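Local coordinates for protein PHB depolymerase (Penicillium funiculosum, PDB 2D81) that hydrolyses the ester bonds of the biopolyester polyhydroxybutyrate and has a circularly permuted alpha/beta-hydrolase fold, at residues A178-T183 and W250-N255; L208-S213 and N255-Y260. All coordinates share one frame; numbering follows the deposited sequence.

Contact 1. Residues A178-T183 and W250-N255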
loop_
_atom_site.group_PDB
_atom_site.type_symbol
_atom_site.label_atom_id
_atom_site.label_comp_id
_atom_site.label_asym_id
_atom_site.label_seq_id
_atom_site.Cartn_x
_atom_site.Cartn_y
_atom_site.Cartn_z
ATOM N N ALA A 178 -15.976 -13.119 9.697
ATOM C CA ALA A 178 -16.524 -13.019 8.352
ATOM C C ALA A 178 -16.800 -11.566 7.983
ATOM O O ALA A 178 -17.254 -10.778 8.815
ATOM C CB ALA A 178 -17.801 -13.833 8.253
ATOM N N ARG A 179 -16.523 -11.215 6.733
ATOM C CA ARG A 179 -16.733 -9.853 6.264
ATOM C C ARG A 179 -18.216 -9.509 6.256
ATOM O O ARG A 179 -19.068 -10.395 6.170
ATOM C CB ARG A 179 -16.173 -9.684 4.854
ATOM C CG ARG A 179 -16.899 -10.513 3.809
ATOM C CD ARG A 179 -16.324 -10.274 2.423
ATOM N NE ARG A 179 -16.952 -11.141 1.432
ATOM C CZ ARG A 179 -16.653 -11.137 0.137
ATOM N NH1 ARG A 179 -15.731 -10.307 -0.332
ATOM N NH2 ARG A 179 -17.276 -11.967 -0.689
ATOM N N ASN A 180 -18.508 -8.216 6.341
ATOM C CA ASN A 180 -19.873 -7.710 6.229
ATOM C C ASN A 180 -20.218 -7.490 4.760
ATOM O O ASN A 180 -19.618 -6.647 4.100
ATOM C CB ASN A 180 -20.000 -6.387 6.985
ATOM C CG ASN A 180 -21.388 -5.798 6.897
ATOM O OD1 ASN A 180 -22.287 -6.379 6.286
ATOM N ND2 ASN A 180 -21.575 -4.636 7.514
ATOM N N THR A 181 -21.184 -8.249 4.256
ATOM C CA THR A 181 -21.558 -8.170 2.848
ATOM C C THR A 181 -22.754 -7.253 2.626
ATOM O O THR A 181 -23.270 -7.151 1.511
ATOM C CB THR A 181 -21.894 -9.566 2.277
ATOM O OG1 THR A 181 -22.960 -10.150 3.033
ATOM C CG2 THR A 181 -20.673 -10.474 2.349
ATOM N N GLY A 182 -23.190 -6.584 3.689
ATOM C CA GLY A 182 -24.329 -5.690 3.582
ATOM C C GLY A 182 -23.976 -4.265 3.964
ATOM O O GLY A 182 -22.869 -3.799 3.694
ATOM N N THR A 183 -24.917 -3.569 4.594
ATOM C CA THR A 183 -24.699 -2.183 4.988
ATOM C C THR A 183 -23.601 -2.076 6.043
ATOM O O THR A 183 -23.657 -2.728 7.084
ATOM C CB THR A 183 -25.989 -1.555 5.547
ATOM O OG1 THR A 183 -27.006 -1.579 4.538
ATOM C CG2 THR A 183 -25.739 -0.119 5.970
ATOM N N TRP A 250 -14.258 -6.205 5.407
ATOM C CA TRP A 250 -13.549 -6.975 6.420
ATOM C C TRP A 250 -13.279 -6.161 7.683
ATOM O O TRP A 250 -13.414 -6.666 8.799
ATOM C CB TRP A 250 -12.230 -7.512 5.850
ATOM C CG TRP A 250 -12.432 -8.612 4.859
ATOM C CD1 TRP A 250 -12.522 -8.498 3.498
ATOM C CD2 TRP A 250 -12.640 -9.997 5.158
ATOM N NE1 TRP A 250 -12.776 -9.728 2.933
ATOM C CE2 TRP A 250 -12.854 -10.665 3.931
ATOM C CE3 TRP A 250 -12.670 -10.740 6.348
ATOM C CZ2 TRP A 250 -13.093 -12.041 3.859
ATOM C CZ3 TRP A 250 -12.908 -12.110 6.276
ATOM C CH2 TRP A 250 -13.117 -12.744 5.038
ATOM N N ALA A 251 -12.897 -4.902 7.506
ATOM C CA ALA A 251 -12.632 -4.027 8.641
ATOM C C ALA A 251 -13.863 -3.935 9.538
ATOM O O ALA A 251 -13.748 -3.900 10.768
ATOM C CB ALA A 251 -12.245 -2.637 8.147
ATOM N N ASP A 252 -15.039 -3.902 8.917
ATOM C CA ASP A 252 -16.265 -3.546 9.630
ATOM C C ASP A 252 -16.601 -4.529 10.743
ATOM O O ASP A 252 -17.235 -4.163 11.733
ATOM C CB ASP A 252 -17.448 -3.472 8.662
ATOM C CG ASP A 252 -18.598 -2.657 9.219
ATOM O OD1 ASP A 252 -19.760 -3.102 9.128
ATOM O OD2 ASP A 252 -18.332 -1.563 9.745
ATOM N N THR A 253 -16.183 -5.779 10.577
ATOM C CA THR A 253 -16.518 -6.816 11.545
ATOM C C THR A 253 -15.313 -7.244 12.381
ATOM O O THR A 253 -15.378 -8.232 13.114
ATOM C CB THR A 253 -17.096 -8.057 10.840
ATOM O OG1 THR A 253 -16.157 -8.537 9.868
ATOM C CG2 THR A 253 -18.408 -7.713 10.152
ATOM N N ASN A 254 -14.219 -6.495 12.279
ATOM C CA ASN A 254 -12.967 -6.889 12.918
ATOM C C ASN A 254 -12.249 -5.747 13.627
ATOM O O ASN A 254 -11.024 -5.758 13.756
ATOM C CB ASN A 254 -12.037 -7.527 11.879
ATOM C CG ASN A 254 -12.483 -8.917 11.484
ATOM O OD1 ASN A 254 -12.319 -9.869 12.247
ATOM N ND2 ASN A 254 -13.062 -9.043 10.294
ATOM N N ASN A 255 -13.019 -4.774 14.104
ATOM C CA ASN A 255 -12.473 -3.679 14.901
ATOM C C ASN A 255 -11.235 -3.099 14.236
ATOM O O ASN A 255 -10.206 -2.907 14.881
ATOM C CB ASN A 255 -12.108 -4.168 16.303
ATOM C CG ASN A 255 -13.296 -4.724 17.054
ATOM O OD1 ASN A 255 -14.348 -4.091 17.128
ATOM N ND2 ASN A 255 -13.133 -5.911 17.628
#

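Contact 2. Residues L208-S213 and N255-Y260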
loop_
_atom_site.group_PDB
_atom_site.type_symbol
_atom_site.label_atom_id
_atom_site.label_comp_id
_atom_site.label_asym_id
_atom_site.label_seq_id
_atom_site.Cartn_x
_atom_site.Cartn_y
_atom_site.Cartn_z
ATOM N N LEU A 208 -10.483 7.873 5.778
ATOM C CA LEU A 208 -10.349 6.650 6.561
ATOM C C LEU A 208 -11.719 6.062 6.850
ATOM O O LEU A 208 -12.673 6.794 7.125
ATOM C CB LEU A 208 -9.614 6.914 7.885
ATOM C CG LEU A 208 -10.231 7.882 8.903
ATOM C CD1 LEU A 208 -9.660 7.603 10.291
ATOM C CD2 LEU A 208 -9.955 9.315 8.487
ATOM N N TYR A 209 -11.817 4.738 6.774
ATOM C CA TYR A 209 -13.045 4.060 7.152
ATOM C C TYR A 209 -12.988 3.647 8.612
ATOM O O TYR A 209 -12.055 2.959 9.034
ATOM C CB TYR A 209 -13.282 2.815 6.296
ATOM C CG TYR A 209 -14.539 2.098 6.714
ATOM C CD1 TYR A 209 -15.788 2.688 6.527
ATOM C CD2 TYR A 209 -14.480 0.884 7.395
ATOM C CE1 TYR A 209 -16.948 2.092 7.016
ATOM C CE2 TYR A 209 -15.636 0.276 7.891
ATOM C CZ TYR A 209 -16.865 0.893 7.697
ATOM O OH TYR A 209 -18.009 0.320 8.198
ATOM N N VAL A 210 -13.990 4.068 9.379
ATOM C CA VAL A 210 -14.043 3.770 10.806
ATOM C C VAL A 210 -15.306 2.987 11.149
ATOM O O VAL A 210 -16.411 3.531 11.105
ATOM C CB VAL A 210 -14.030 5.068 11.653
ATOM C CG1 VAL A 210 -14.112 4.727 13.137
ATOM C CG2 VAL A 210 -12.764 5.869 11.369
ATOM N N PRO A 211 -15.160 1.695 11.484
ATOM C CA PRO A 211 -16.317 0.863 11.837
ATOM C C PRO A 211 -16.993 1.445 13.073
ATOM O O PRO A 211 -16.362 2.166 13.842
ATOM C CB PRO A 211 -15.688 -0.500 12.127
ATOM C CG PRO A 211 -14.462 -0.502 11.263
ATOM C CD PRO A 211 -13.926 0.892 11.465
ATOM N N GLN A 212 -18.270 1.132 13.269
ATOM C CA GLN A 212 -18.988 1.624 14.441
ATOM C C GLN A 212 -18.241 1.279 15.728
ATOM O O GLN A 212 -18.170 2.091 16.653
ATOM C CB GLN A 212 -20.398 1.030 14.488
ATOM C CG GLN A 212 -21.207 1.459 15.705
ATOM C CD GLN A 212 -21.342 2.968 15.810
ATOM O OE1 GLN A 212 -21.865 3.619 14.906
ATOM N NE2 GLN A 212 -20.871 3.530 16.919
ATOM N N SER A 213 -17.673 0.077 15.781
ATOM C CA SER A 213 -17.027 -0.405 16.997
ATOM C C SER A 213 -15.794 0.413 17.371
ATOM O O SER A 213 -15.411 0.456 18.539
ATOM C CB SER A 213 -16.633 -1.876 16.839
ATOM O OG SER A 213 -15.716 -2.038 15.773
ATOM N N ASN A 255 -13.019 -4.774 14.104
ATOM C CA ASN A 255 -12.473 -3.679 14.901
ATOM C C ASN A 255 -11.235 -3.099 14.236
ATOM O O ASN A 255 -10.206 -2.907 14.881
ATOM C CB ASN A 255 -12.108 -4.168 16.303
ATOM C CG ASN A 255 -13.296 -4.724 17.054
ATOM O OD1 ASN A 255 -14.348 -4.091 17.128
ATOM N ND2 ASN A 255 -13.133 -5.911 17.628
ATOM N N MET A 256 -11.342 -2.832 12.941
ATOM C CA MET A 256 -10.199 -2.378 12.159
ATOM C C MET A 256 -10.538 -1.078 11.434
ATOM O O MET A 256 -11.572 -0.979 10.778
ATOM C CB MET A 256 -9.811 -3.450 11.138
ATOM C CG MET A 256 -8.542 -3.153 10.359
ATOM S SD MET A 256 -8.247 -4.406 9.101
ATOM C CE MET A 256 -7.895 -5.848 10.147
ATOM N N ILE A 257 -9.663 -0.086 11.567
ATOM C CA ILE A 257 -9.761 1.140 10.786
ATOM C C ILE A 257 -8.914 0.983 9.521
ATOM O O ILE A 257 -7.814 0.435 9.568
ATOM C CB ILE A 257 -9.251 2.352 11.605
ATOM C CG1 ILE A 257 -10.170 2.580 12.811
ATOM C CG2 ILE A 257 -9.191 3.597 10.731
ATOM C CD1 ILE A 257 -9.700 3.694 13.744
ATOM N N ILE A 258 -9.437 1.440 8.387
ATOM C CA ILE A 258 -8.653 1.464 7.156
ATOM C C ILE A 258 -8.341 2.913 6.805
ATOM O O ILE A 258 -9.251 3.712 6.586
ATOM C CB ILE A 258 -9.418 0.838 5.962
ATOM C CG1 ILE A 258 -9.970 -0.544 6.331
ATOM C CG2 ILE A 258 -8.487 0.729 4.762
ATOM C CD1 ILE A 258 -8.913 -1.595 6.630
ATOM N N LEU A 259 -7.057 3.254 6.758
ATOM C CA LEU A 259 -6.637 4.599 6.371
ATOM C C LEU A 259 -6.331 4.634 4.879
ATOM O O LEU A 259 -5.594 3.785 4.373
ATOM C CB LEU A 259 -5.392 5.014 7.161
ATOM C CG LEU A 259 -4.685 6.310 6.745
ATOM C CD1 LEU A 259 -5.607 7.509 6.976
ATOM C CD2 LEU A 259 -3.400 6.467 7.551
ATOM N N TYR A 260 -6.911 5.608 4.184
ATOM C CA TYR A 260 -6.711 5.753 2.741
ATOM C C TYR A 260 -6.057 7.086 2.380
ATOM O O TYR A 260 -6.751 8.055 2.070
ATOM C CB TYR A 260 -8.046 5.674 1.981
ATOM C CG TYR A 260 -8.799 4.367 2.086
ATOM C CD1 TYR A 260 -9.782 4.178 3.062
ATOM C CD2 TYR A 260 -8.553 3.331 1.188
ATOM C CE1 TYR A 260 -10.506 2.983 3.132
ATOM C CE2 TYR A 260 -9.269 2.134 1.251
ATOM C CZ TYR A 260 -10.242 1.968 2.223
ATOM O OH TYR A 260 -10.946 0.786 2.285
HETATM O O HOH W 1 -15.828 -4.012 13.960
#

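Contact 1. Residues A178-T183 and W250-N255
With CG of Arg179 set between its backbone N and carbonyl carbon (chi1 65°) and the chain extended from there to NE, the arginine's aliphatic stem runs across one face of the Trp250 indole. Arg179 CB sits over the face of the Trp250 five-membered ring in a CH-pi contact, 3.6 Å from its centroid, and Arg179 CD follows at 3.6 Å from Trp250 NE1. The guanidinium plane is turned 37° from the indole; its nitrogens reach salt bridges with Asp140 and Asp163, and Asp163 also accepts from Trp250 NE1. A leucine at Trp250 would probably strip the arginine stem of its flat support and leave Asp163 without one of its donors. These residues join the loop between helix 164-173 and strand 187-192 to helix 247-251 and the chain that follows it; Ala251 to Asn254 form a type I beta turn. In that turn Thr253 OG1 donates to Ala178 O at 2.7 Å, approaching from above the carbonyl plane, while Thr253 CG2 rests 3.8 Å from Asn180 CB. Asn180 OD1 accepts from Gly182 N in an Asx turn, and Asn180 ND2 donates to Thr183 O and, at 2.9 Å, to Asp252 OD1. This last bond is nearly straight (164°) and meets the carboxylate oxygen on its anti side; the other oxygen, Asp252 OD2, is hydrogen-bonded to Tyr209 OH and Ser185 OG.

Contact 2. Residues L208-S213 and N255-Y260
Ser213 OG is held by two partners: it donates to Asn255 OD1 at 2.8 Å, in the carbonyl plane and on a lone pair, and it accepts from a water at 2.7 Å. The same water takes the Asn255 backbone N-H, closing a small ring between the weakly bonded turn of helix at 212-215 and the residue just before strand 256-260. The serine hydroxyl lies between its own N and carbonyl carbon (chi1 61°), which turns it toward the asparagine. Further along, strands 205-210 and 256-260 pair as an antiparallel ladder. Tyr209 and Ile258 form its hydrogen-bonded pair, Tyr209 N reaching Ile258 O at 2.8 Å and Ile258 N reaching Tyr209 O at 3.1 Å; Leu208 and Leu259 are the adjoining non-hydrogen-bonded pair. Ile258 O also receives a CA-H...O contact from Leu208. At the other end Pro211 cannot donate a backbone bond, and Pro211 CG lies 3.0 Å from Met256 O, a buried carbonyl without a polar partner. Leu208 and Ile257 lie side by side, Leu208 CD1 against Ile257 CG2 at 4.1 Å, and Leu208 CB meets Leu259 CD1. The Tyr260 ring turns its edge to Tyr209, with Tyr260 CE1 4.2 Å from Tyr209 CB. Within the mixed sheet of the alpha/beta-hydrolase fold, strand 256-260 runs between the parallel strand 221-227 and the antiparallel strand 205-210, which pairs in turn with strand 187-192; helix 247-251 packs on Tyr209 and Ile258, while Leu189 and Phe191 touch Leu208.

The two contacts lie about 10 Å apart between centres and share Asn255, the residue that leads from the turn after helix 247-251 into strand 256-260. Their segments alternate along the chain: 178-183, 208-213, 250-255, then 255-260. Contact 2 belongs to the antiparallel end of the main sheet, and contact 1 fastens a surface loop to the helix lying against it. A probable hydrogen bond between Asp252 OD2 and Tyr209 OH, 2.5 Å long, links them directly, and Ala251 CB packs on Ile258 CG1. Together they join the loop entering the edge strand 187-192 to the turn that leads from helix 247-251 into strand 256-260, two strands in from that edge of the sheet.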